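Local coordinates for protein SAM-dependent methyltransferase (Thiobacillus denitrificans, PDB 5EPE) that binds S-adenosyl-L-homocysteine and probably transfers methyl groups from S-adenosylmethionine, at residues S68-F71 with T72-K76; C156-T160 with I161-L165; L82-A85 with G86-K89. One frame throughout, in Å; residues are numbered along the deposited sequence.

Contact 1: residues S68-F71 with T72-K76; sequences SQLF and TEQAK. With SAH (S-adenosyl-L-homocysteine), chain B.
The N-terminal turn of helix 69-82 opens with Ser-68 at its N-cap, in the S-adenosyl-L-homocysteine pocket of a Rossmann-like methyltransferase domain. Phe-71 N gives its hydrogen to Ser-68 OG at 3.0 Å, nearly straight, so the short hydroxyl side chain, which also pairs with Asn-8 of helix 5-11, supplies an acceptor that the first turn of a helix lacks. The OG lies anti to the backbone N (chi1 172°), which turns it forward over the helix start and over one face of the Phe-71 ring, toward the rim. Ser-68 O is gripped twice, by Thr-72 N at 3.1 Å and by Thr-72 OG1 at 2.9 Å, the two donors coming from opposite faces of the carbonyl plane. Threonine suits this buried place because its hydroxyl can turn back onto the preceding turn. The ring of Phe-71 reaches the ligand with its edge: CD2 lies 3.4 Å from O3' of the ribose, near the ring plane. Gln-74 runs beside this ring in the same direction, ring and amide planes 30° apart, while its NE2 lies 3.8 Å from Leu-70 CD1. Its amide is held by Ser-47 OG at OE1 and by Ser-12 O at NE2. On the outer side, Gln-69 NE2 makes a weak hydrogen bond of 3.4 Å to Glu-73 OE2, with amide and carboxylate planes 74° apart; long polar chains suit this more open flank. Asp-66, at the end of strand 61-66, accepts from Ser-68 N and also binds the ligand. Helix 5-11 packs on Leu-70 and Phe-71, His-17 stacks on the Phe-71 ring, and Thr-72 and Ala-75 rest on strand 88-92, within the beta-alpha-beta unit 61-92.

Contact 2: residues C156-T160 with I161-L165; sequences CHANT and ISDFL
Hydrogen bonds to one carboxylate oxygen dominate the turn from Asn-159 to Asp-163. Asp-163 OD2 takes the hydrogen of Asn-159 N at 2.7 Å, met nearly head-on along the C-O bond, and that of Thr-160 N at 3.1 Å, which comes from above the carboxylate plane. Two successive amides thus share one oxygen, and aspartate suits the place because its short chain, with CG beside its own backbone N (chi1 -81°), folds back over the turn. The return bond runs from Asp-163 N to Thr-160 O at 3.1 Å, the donor standing well above the carbonyl plane. A hydroxyl pair lies alongside: Thr-160 OG1 donates to Ser-162 OG at 2.9 Å. Ser-162 OG is bonded in addition to Glu-228 of a third subunit, so the small serine carries the link onward to a neighbour.

Water adds a bridge. Water 1 donates to Asn-159 OD1 at 2.9 Å and to Asp-163 OD1 at 2.7 Å, tying together amide and carboxylate planes that stand 65° apart. Asp-163 OD1 also forms a salt bridge with Arg-175 of a second subunit, and that charge would be expected to favour the ionised carboxylate.

Apolar packing accompanies the polar turn. Ala-158 CB touches Phe-164 CE2 at 3.7 Å; the methyl is small enough to sit close to both the ring and the carboxylate. Trp-143 meets the same ring edge-to-face, while Pro-141 and Leu-238 border it, which gives a large aromatic residue an apolar bed.

Asp-163 bonding back to Thr-160 N recalls one half of a capping box, an N3 aspartate accepting from the N-cap amide, here at the start of 3-10 segment 161-163, in a loop between helices 150-155 and 167-177 that faces two neighbouring subunits.

Contact 3: residues L82-A85 with G86-K89; sequences LGVA and GQVK
Val-84 and Val-88 meet obliquely through one methyl each, CG2 to CG2 at 4.0 Å. In both, CG1 lies beside the backbone N (chi1 -61° and -64°), which puts CG2 between the N and the carbonyl carbon, facing the partner valine. Branched apolar chains suit this buried spot, where Ala-55 of helix 49-58 and Ala-79 of helix 69-82 pack on both. Gln-87 crosses Val-84 on another flank, its OE1 3.8 Å from CG1. That oxygen accepts from water 3 at 2.7 Å, while NE2 bonds to the carbonyls of Ile-60 and Ala-55, so the amide is held at both ends.

The backbone turn centres on Val-84 O: Gln-87 N donates to it at 2.9 Å from well above the carbonyl plane, and Val-88 N at 3.3 Å nearly in line with the C=O bond. Water 2 links Gly-83 O to Gly-86 N. Gly-83 has a positive phi of 78°, which glycine adopts readily. It closes helix 69-82 with a Schellman motif, and the beta turn 84-87 leads into strand 88-92, outermost in the sheet of this chain, a helix-to-strand return of the beta-alpha-beta unit in a Rossmann-like fold.

In the fold
Contacts 1 and 3 belong to the same beta-alpha-beta unit: contact 1 starts helix 69-82, and contact 3 carries the chain from the end of that helix into strand 88-92, their centres about 14 Å apart. Contact 2 lies on the opposite side of the chain's centre, about 30 Å from contact 1 between centres. All three mix buried and open residues, but their surroundings differ. Contact 1 faces the ligand, and its serine cap and aromatic edge border the ribose. Contact 3 has apolar valines inside and water-bridged backbone outside, away from the annotated sites. Contact 2 is the one that meets other subunits, and there charged and hydroxyl groups prevail.

Contact 1: residues S68-F71 with T72-K76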
ATOM      1  N   SER A  68      25.982  -8.986  40.959  1.00 30.29           N
ATOM      2  CA  SER A  68      26.232 -10.432  40.808  1.00 30.72           C
ATOM      3  C   SER A  68      27.558 -10.838  41.475  1.00 31.50           C
ATOM      4  O   SER A  68      28.636 -10.272  41.193  1.00 30.44           O
ATOM      5  CB  SER A  68      26.311 -10.816  39.319  1.00 29.56           C
ATOM      6  OG  SER A  68      26.740 -12.172  39.201  1.00 29.49           O
ATOM      7  N   GLN A  69      27.496 -11.859  42.311  1.00 33.36           N
ATOM      8  CA  GLN A  69      28.690 -12.367  42.954  1.00 35.18           C
ATOM      9  C   GLN A  69      29.576 -13.058  41.942  1.00 33.06           C
ATOM     10  O   GLN A  69      30.783 -12.820  41.880  1.00 32.18           O
ATOM     11  CB  GLN A  69      28.318 -13.335  44.084  1.00 39.35           C
ATOM     12  CG  GLN A  69      29.490 -13.568  45.010  1.00 43.75           C
ATOM     13  CD  GLN A  69      29.148 -14.450  46.217  1.00 48.34           C
ATOM     14  OE1 GLN A  69      28.169 -14.206  46.936  1.00 52.83           O
ATOM     15  NE2 GLN A  69      29.966 -15.464  46.450  1.00 50.28           N
ATOM     16  N   LEU A  70      28.947 -13.894  41.126  1.00 32.58           N
ATOM     17  CA  LEU A  70      29.649 -14.589  40.030  1.00 31.98           C
ATOM     18  C   LEU A  70      30.392 -13.599  39.117  1.00 29.91           C
ATOM     19  O   LEU A  70      31.606 -13.733  38.909  1.00 28.64           O
ATOM     20  CB  LEU A  70      28.672 -15.456  39.216  1.00 32.86           C
ATOM     21  CG  LEU A  70      29.328 -16.193  38.016  1.00 33.54           C
ATOM     22  CD1 LEU A  70      30.461 -17.110  38.482  1.00 35.06           C
ATOM     23  CD2 LEU A  70      28.301 -16.968  37.211  1.00 33.92           C
ATOM     24  N   PHE A  71      29.666 -12.611  38.599  1.00 28.24           N
ATOM     25  CA  PHE A  71      30.264 -11.697  37.618  1.00 27.67           C
ATOM     26  C   PHE A  71      31.364 -10.829  38.267  1.00 27.19           C
ATOM     27  O   PHE A  71      32.381 -10.537  37.648  1.00 27.07           O
ATOM     28  CB  PHE A  71      29.230 -10.791  36.922  1.00 27.33           C
ATOM     29  CG  PHE A  71      28.079 -11.508  36.221  1.00 28.45           C
ATOM     30  CD1 PHE A  71      28.153 -12.854  35.816  1.00 29.23           C
ATOM     31  CD2 PHE A  71      26.903 -10.790  35.927  1.00 29.06           C
ATOM     32  CE1 PHE A  71      27.078 -13.477  35.192  1.00 29.32           C
ATOM     33  CE2 PHE A  71      25.826 -11.413  35.281  1.00 29.54           C
ATOM     34  CZ  PHE A  71      25.916 -12.764  34.935  1.00 29.45           C
ATOM     35  N   THR A  72      31.187 -10.448  39.525  1.00 28.01           N
ATOM     36  CA  THR A  72      32.254  -9.789  40.284  1.00 28.63           C
ATOM     37  C   THR A  72      33.536 -10.659  40.364  1.00 29.37           C
ATOM     38  O   THR A  72      34.648 -10.161  40.125  1.00 28.67           O
ATOM     39  CB  THR A  72      31.794  -9.345  41.693  1.00 30.51           C
ATOM     40  OG1 THR A  72      30.768  -8.343  41.581  1.00 30.40           O
ATOM     41  CG2 THR A  72      32.966  -8.742  42.461  1.00 31.90           C
ATOM     42  N   GLU A  73      33.365 -11.926  40.673  1.00 30.58           N
ATOM     43  CA  GLU A  73      34.508 -12.853  40.734  1.00 33.17           C
ATOM     44  C   GLU A  73      35.198 -12.980  39.382  1.00 31.58           C
ATOM     45  O   GLU A  73      36.438 -12.982  39.313  1.00 30.80           O
ATOM     46  CB  GLU A  73      34.064 -14.216  41.225  1.00 36.76           C
ATOM     47  CG  GLU A  73      33.645 -14.199  42.689  1.00 41.36           C
ATOM     48  CD  GLU A  73      32.917 -15.481  43.124  1.00 46.62           C
ATOM     49  OE1 GLU A  73      32.559 -16.336  42.259  1.00 51.02           O
ATOM     50  OE2 GLU A  73      32.691 -15.633  44.351  1.00 51.26           O
ATOM     51  N   GLN A  74      34.401 -12.984  38.299  1.00 29.36           N
ATOM     52  CA  GLN A  74      34.955 -13.059  36.953  1.00 28.30           C
ATOM     53  C   GLN A  74      35.724 -11.810  36.629  1.00 27.32           C
ATOM     54  O   GLN A  74      36.803 -11.874  36.036  1.00 27.03           O
ATOM     55  CB  GLN A  74      33.835 -13.287  35.908  1.00 28.52           C
ATOM     56  CG  GLN A  74      33.157 -14.672  36.082  1.00 30.09           C
ATOM     57  CD  GLN A  74      32.018 -14.925  35.127  1.00 31.04           C
ATOM     58  OE1 GLN A  74      31.495 -13.993  34.463  1.00 32.30           O
ATOM     59  NE2 GLN A  74      31.633 -16.207  35.008  1.00 32.69           N
ATOM     60  N   ALA A  75      35.184 -10.667  37.042  1.00 26.33           N
ATOM     61  CA  ALA A  75      35.847  -9.380  36.774  1.00 26.52           C
ATOM     62  C   ALA A  75      37.231  -9.338  37.432  1.00 28.09           C
ATOM     63  O   ALA A  75      38.215  -8.940  36.813  1.00 27.97           O
ATOM     64  CB  ALA A  75      34.993  -8.235  37.295  1.00 26.02           C
ATOM     65  N   LYS A  76      37.277  -9.776  38.662  1.00 29.38           N
ATOM     66  CA  LYS A  76      38.566  -9.852  39.400  1.00 32.49           C
ATOM     67  C   LYS A  76      39.565 -10.832  38.745  1.00 32.35           C
ATOM     68  O   LYS A  76      40.746 -10.511  38.587  1.00 33.08           O
ATOM     69  CB  LYS A  76      38.284 -10.251  40.827  1.00 35.39           C
ATOM     70  CG  LYS A  76      37.607  -9.163  41.644  1.00 36.88           C
ATOM     71  CD  LYS A  76      37.222  -9.767  42.995  1.00 40.36           C
ATOM     72  CE  LYS A  76      36.618  -8.781  43.978  1.00 42.58           C
ATOM     73  NZ  LYS A  76      37.504  -7.586  44.197  1.00 44.99           N
TER
HETATM   74  N   SAH B 301      27.750  -3.346  31.910  1.00 27.69           N
HETATM   75  CA  SAH B 301      27.948  -4.845  31.904  1.00 27.50           C
HETATM   76  CB  SAH B 301      26.731  -5.542  32.481  1.00 27.52           C
HETATM   77  CG  SAH B 301      25.376  -5.313  31.786  1.00 26.82           C
HETATM   78  SD  SAH B 301      24.124  -6.465  32.290  1.00 26.97           S
HETATM   79  C   SAH B 301      28.261  -5.391  30.529  1.00 29.82           C
HETATM   80  O   SAH B 301      27.948  -4.730  29.521  1.00 30.71           O
HETATM   81  OXT SAH B 301      28.822  -6.497  30.380  1.00 25.42           O
HETATM   82  C5' SAH B 301      23.312  -5.719  33.734  1.00 29.06           C
HETATM   83  C4' SAH B 301      24.198  -5.847  34.976  1.00 29.51           C
HETATM   84  O4' SAH B 301      23.622  -5.110  36.063  1.00 30.11           O
HETATM   85  C3' SAH B 301      24.395  -7.292  35.471  1.00 29.71           C
HETATM   86  O3' SAH B 301      25.810  -7.550  35.535  1.00 27.86           O
HETATM   87  C2' SAH B 301      23.764  -7.332  36.866  1.00 29.49           C
HETATM   88  O2' SAH B 301      24.504  -8.119  37.786  1.00 29.92           O
HETATM   89  C1' SAH B 301      23.862  -5.884  37.261  1.00 28.17           C
HETATM   90  N9  SAH B 301      22.943  -5.339  38.273  1.00 27.24           N
HETATM   91  C8  SAH B 301      21.588  -5.518  38.341  1.00 28.21           C
HETATM   92  N7  SAH B 301      21.072  -4.821  39.328  1.00 28.61           N
HETATM   93  C5  SAH B 301      22.157  -4.161  39.915  1.00 27.38           C
HETATM   94  C6  SAH B 301      22.271  -3.280  41.024  1.00 27.23           C
HETATM   95  N6  SAH B 301      21.180  -2.910  41.732  1.00 27.72           N
HETATM   96  N1  SAH B 301      23.488  -2.780  41.356  1.00 26.62           N
HETATM   97  C2  SAH B 301      24.564  -3.170  40.631  1.00 26.14           C
HETATM   98  N3  SAH B 301      24.566  -4.015  39.581  1.00 26.15           N
HETATM   99  C4  SAH B 301      23.312  -4.476  39.261  1.00 26.60           C

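Contact 2: residues C156-T160 with I161-L165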
ATOM      1  N   CYS A 156      10.470  -8.500  22.867  1.00 57.76           N
ATOM      2  CA  CYS A 156      11.746  -7.775  23.057  1.00 60.10           C
ATOM      3  C   CYS A 156      11.931  -7.275  24.531  1.00 61.60           C
ATOM      4  O   CYS A 156      12.724  -6.381  24.783  1.00 65.85           O
ATOM      5  CB  CYS A 156      11.820  -6.574  22.062  1.00 58.47           C
ATOM      6  SG  CYS A 156      11.958  -6.958  20.269  1.00 56.96           S
ATOM      7  N   HIS A 157      11.189  -7.837  25.485  1.00 63.32           N
ATOM      8  CA  HIS A 157      11.338  -7.529  26.915  1.00 65.98           C
ATOM      9  C   HIS A 157      10.943  -6.077  27.315  1.00 64.15           C
ATOM     10  O   HIS A 157      11.391  -5.584  28.362  1.00 69.51           O
ATOM     11  CB  HIS A 157      12.754  -7.914  27.415  1.00 70.54           C
ATOM     12  N   ALA A 158      10.117  -5.416  26.479  1.00 57.25           N
ATOM     13  CA  ALA A 158       9.392  -4.153  26.793  1.00 53.60           C
ATOM     14  C   ALA A 158       7.923  -4.486  27.152  1.00 52.30           C
ATOM     15  O   ALA A 158       7.486  -5.586  26.922  1.00 51.83           O
ATOM     16  CB  ALA A 158       9.417  -3.238  25.586  1.00 49.72           C
ATOM     17  N   ASN A 159       7.157  -3.549  27.697  1.00 51.85           N
ATOM     18  CA  ASN A 159       5.706  -3.759  27.878  1.00 52.92           C
ATOM     19  C   ASN A 159       4.877  -3.244  26.699  1.00 49.87           C
ATOM     20  O   ASN A 159       3.846  -3.829  26.331  1.00 49.43           O
ATOM     21  CB  ASN A 159       5.156  -3.023  29.098  1.00 57.93           C
ATOM     22  CG  ASN A 159       5.869  -3.358  30.366  1.00 62.37           C
ATOM     23  OD1 ASN A 159       6.294  -2.464  31.076  1.00 67.41           O
ATOM     24  ND2 ASN A 159       5.978  -4.621  30.681  1.00 63.93           N
ATOM     25  N   THR A 160       5.280  -2.089  26.178  1.00 32.27           N
ATOM     26  CA  THR A 160       4.577  -1.433  25.086  1.00 32.40           C
ATOM     27  C   THR A 160       5.596  -0.877  24.088  1.00 28.56           C
ATOM     28  O   THR A 160       6.800  -0.736  24.403  1.00 26.54           O
ATOM     29  CB  THR A 160       3.671  -0.276  25.582  1.00 34.70           C
ATOM     30  OG1 THR A 160       4.465   0.708  26.257  1.00 36.57           O
ATOM     31  CG2 THR A 160       2.673  -0.786  26.548  1.00 37.67           C
ATOM     32  N   ILE A 161       5.096  -0.548  22.901  1.00 26.91           N
ATOM     33  CA  ILE A 161       5.948   0.084  21.897  1.00 25.91           C
ATOM     34  C   ILE A 161       6.515   1.397  22.427  1.00 23.24           C
ATOM     35  O   ILE A 161       7.646   1.680  22.168  1.00 21.76           O
ATOM     36  CB  ILE A 161       5.226   0.249  20.550  1.00 27.69           C
ATOM     37  CG1 ILE A 161       5.098  -1.129  19.915  1.00 30.29           C
ATOM     38  CG2 ILE A 161       6.011   1.111  19.554  1.00 27.24           C
ATOM     39  CD1 ILE A 161       4.273  -1.150  18.637  1.00 33.05           C
ATOM     40  N   SER A 162       5.713   2.156  23.192  1.00 22.79           N
ATOM     41  CA  SER A 162       6.163   3.436  23.731  1.00 22.70           C
ATOM     42  C   SER A 162       7.333   3.342  24.737  1.00 23.08           C
ATOM     43  O   SER A 162       7.882   4.394  25.091  1.00 22.79           O
ATOM     44  CB  SER A 162       4.967   4.204  24.327  1.00 23.31           C
ATOM     45  OG  SER A 162       4.305   3.456  25.317  1.00 24.26           O
ATOM     46  N   ASP A 163       7.738   2.123  25.173  1.00 23.06           N
ATOM     47  CA  ASP A 163       8.890   1.958  26.085  1.00 23.40           C
ATOM     48  C   ASP A 163      10.184   2.384  25.435  1.00 21.57           C
ATOM     49  O   ASP A 163      11.089   2.812  26.135  1.00 21.82           O
ATOM     50  CB  ASP A 163       9.060   0.526  26.630  1.00 25.17           C
ATOM     51  CG  ASP A 163       8.149   0.229  27.799  1.00 28.55           C
ATOM     52  OD1 ASP A 163       7.907   1.120  28.623  1.00 31.18           O
ATOM     53  OD2 ASP A 163       7.606  -0.886  27.883  1.00 33.07           O
ATOM     54  N   PHE A 164      10.281   2.275  24.113  1.00 20.13           N
ATOM     55  CA  PHE A 164      11.490   2.632  23.351  1.00 19.44           C
ATOM     56  C   PHE A 164      11.127   3.585  22.241  1.00 18.05           C
ATOM     57  O   PHE A 164       9.946   3.752  21.921  1.00 18.59           O
ATOM     58  CB  PHE A 164      12.221   1.406  22.745  1.00 20.15           C
ATOM     59  CG  PHE A 164      12.602   0.346  23.768  1.00 21.81           C
ATOM     60  CD1 PHE A 164      13.162   0.688  24.989  1.00 22.91           C
ATOM     61  CD2 PHE A 164      12.389  -0.986  23.505  1.00 24.13           C
ATOM     62  CE1 PHE A 164      13.448  -0.273  25.980  1.00 23.96           C
ATOM     63  CE2 PHE A 164      12.715  -1.964  24.489  1.00 24.94           C
ATOM     64  CZ  PHE A 164      13.204  -1.591  25.705  1.00 24.61           C
ATOM     65  N   LEU A 165      12.143   4.227  21.696  1.00 16.83           N
ATOM     66  CA  LEU A 165      11.986   5.199  20.596  1.00 16.55           C
ATOM     67  C   LEU A 165      12.879   4.807  19.440  1.00 16.28           C
ATOM     68  O   LEU A 165      13.930   4.184  19.635  1.00 15.34           O
ATOM     69  CB  LEU A 165      12.407   6.585  21.106  1.00 16.72           C
ATOM     70  CG  LEU A 165      11.578   7.149  22.278  1.00 16.83           C
ATOM     71  CD1 LEU A 165      12.099   8.464  22.781  1.00 17.15           C
ATOM     72  CD2 LEU A 165      10.146   7.367  21.823  1.00 17.91           C
TER
HETATM   73  O   HOH W   1       6.138   0.363  30.515  1.00 51.69           O

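Contact 3: residues L82-A85 with G86-K89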
ATOM      1  N   LEU A  82      44.657  -9.980  32.678  1.00 39.11           N
ATOM      2  CA  LEU A  82      45.136  -8.901  31.782  1.00 39.30           C
ATOM      3  C   LEU A  82      46.299  -8.058  32.334  1.00 39.42           C
ATOM      4  O   LEU A  82      46.882  -7.243  31.616  1.00 41.46           O
ATOM      5  CB  LEU A  82      43.972  -7.999  31.344  1.00 36.68           C
ATOM      6  CG  LEU A  82      43.329  -8.381  30.020  1.00 36.73           C
ATOM      7  CD1 LEU A  82      43.113  -9.856  29.821  1.00 37.58           C
ATOM      8  CD2 LEU A  82      42.005  -7.634  29.828  1.00 35.19           C
ATOM      9  N   GLY A  83      46.624  -8.244  33.590  1.00 39.23           N
ATOM     10  CA  GLY A  83      47.693  -7.485  34.232  1.00 39.76           C
ATOM     11  C   GLY A  83      47.319  -6.075  34.629  1.00 38.39           C
ATOM     12  O   GLY A  83      48.196  -5.235  34.779  1.00 38.44           O
ATOM     13  N   VAL A  84      46.028  -5.836  34.871  1.00 35.79           N
ATOM     14  CA  VAL A  84      45.525  -4.503  35.212  1.00 35.01           C
ATOM     15  C   VAL A  84      44.844  -4.413  36.566  1.00 35.00           C
ATOM     16  O   VAL A  84      44.173  -3.419  36.831  1.00 33.95           O
ATOM     17  CB  VAL A  84      44.568  -4.003  34.129  1.00 32.90           C
ATOM     18  CG1 VAL A  84      45.320  -3.918  32.803  1.00 33.47           C
ATOM     19  CG2 VAL A  84      43.345  -4.915  33.999  1.00 31.75           C
ATOM     20  N   ALA A  85      45.015  -5.414  37.436  1.00 35.68           N
ATOM     21  CA  ALA A  85      44.415  -5.347  38.790  1.00 36.64           C
ATOM     22  C   ALA A  85      44.826  -4.078  39.589  1.00 37.69           C
ATOM     23  O   ALA A  85      44.066  -3.589  40.435  1.00 38.83           O
ATOM     24  CB  ALA A  85      44.766  -6.599  39.605  1.00 38.14           C
ATOM     25  N   GLY A  86      46.027  -3.548  39.334  1.00 38.55           N
ATOM     26  CA  GLY A  86      46.466  -2.309  39.967  1.00 39.55           C
ATOM     27  C   GLY A  86      45.658  -1.077  39.562  1.00 38.41           C
ATOM     28  O   GLY A  86      45.680  -0.053  40.272  1.00 38.91           O
ATOM     29  N   GLN A  87      44.967  -1.154  38.415  1.00 35.91           N
ATOM     30  CA  GLN A  87      44.295  -0.015  37.848  1.00 35.66           C
ATOM     31  C   GLN A  87      42.772  -0.052  38.100  1.00 35.46           C
ATOM     32  O   GLN A  87      42.137   1.002  38.110  1.00 34.65           O
ATOM     33  CB  GLN A  87      44.565   0.053  36.329  1.00 34.60           C
ATOM     34  CG  GLN A  87      45.968   0.445  35.957  1.00 36.35           C
ATOM     35  CD  GLN A  87      46.277   0.073  34.526  1.00 36.14           C
ATOM     36  OE1 GLN A  87      47.050  -0.849  34.256  1.00 37.15           O
ATOM     37  NE2 GLN A  87      45.615   0.755  33.586  1.00 35.70           N
ATOM     38  N   VAL A  88      42.182  -1.239  38.249  1.00 36.38           N
ATOM     39  CA  VAL A  88      40.711  -1.345  38.281  1.00 37.04           C
ATOM     40  C   VAL A  88      40.251  -2.221  39.421  1.00 38.84           C
ATOM     41  O   VAL A  88      40.849  -3.301  39.622  1.00 42.44           O
ATOM     42  CB  VAL A  88      40.122  -1.822  36.930  1.00 35.97           C
ATOM     43  CG1 VAL A  88      40.402  -0.799  35.846  1.00 35.98           C
ATOM     44  CG2 VAL A  88      40.713  -3.142  36.480  1.00 38.24           C
ATOM     45  N   LYS A  89      39.237  -1.743  40.159  1.00 37.08           N
ATOM     46  CA  LYS A  89      38.732  -2.358  41.394  1.00 37.98           C
ATOM     47  C   LYS A  89      37.290  -2.741  41.152  1.00 35.15           C
ATOM     48  O   LYS A  89      36.519  -1.941  40.615  1.00 33.30           O
ATOM     49  CB  LYS A  89      38.746  -1.338  42.547  1.00 40.60           C
ATOM     50  CG  LYS A  89      38.210  -1.851  43.891  1.00 43.44           C
TER
HETATM   51  O   HOH W   2      48.195  -3.874  37.510  1.00 46.28           O
HETATM   52  O   HOH W   3      49.036  -2.102  35.571  1.00 55.91           O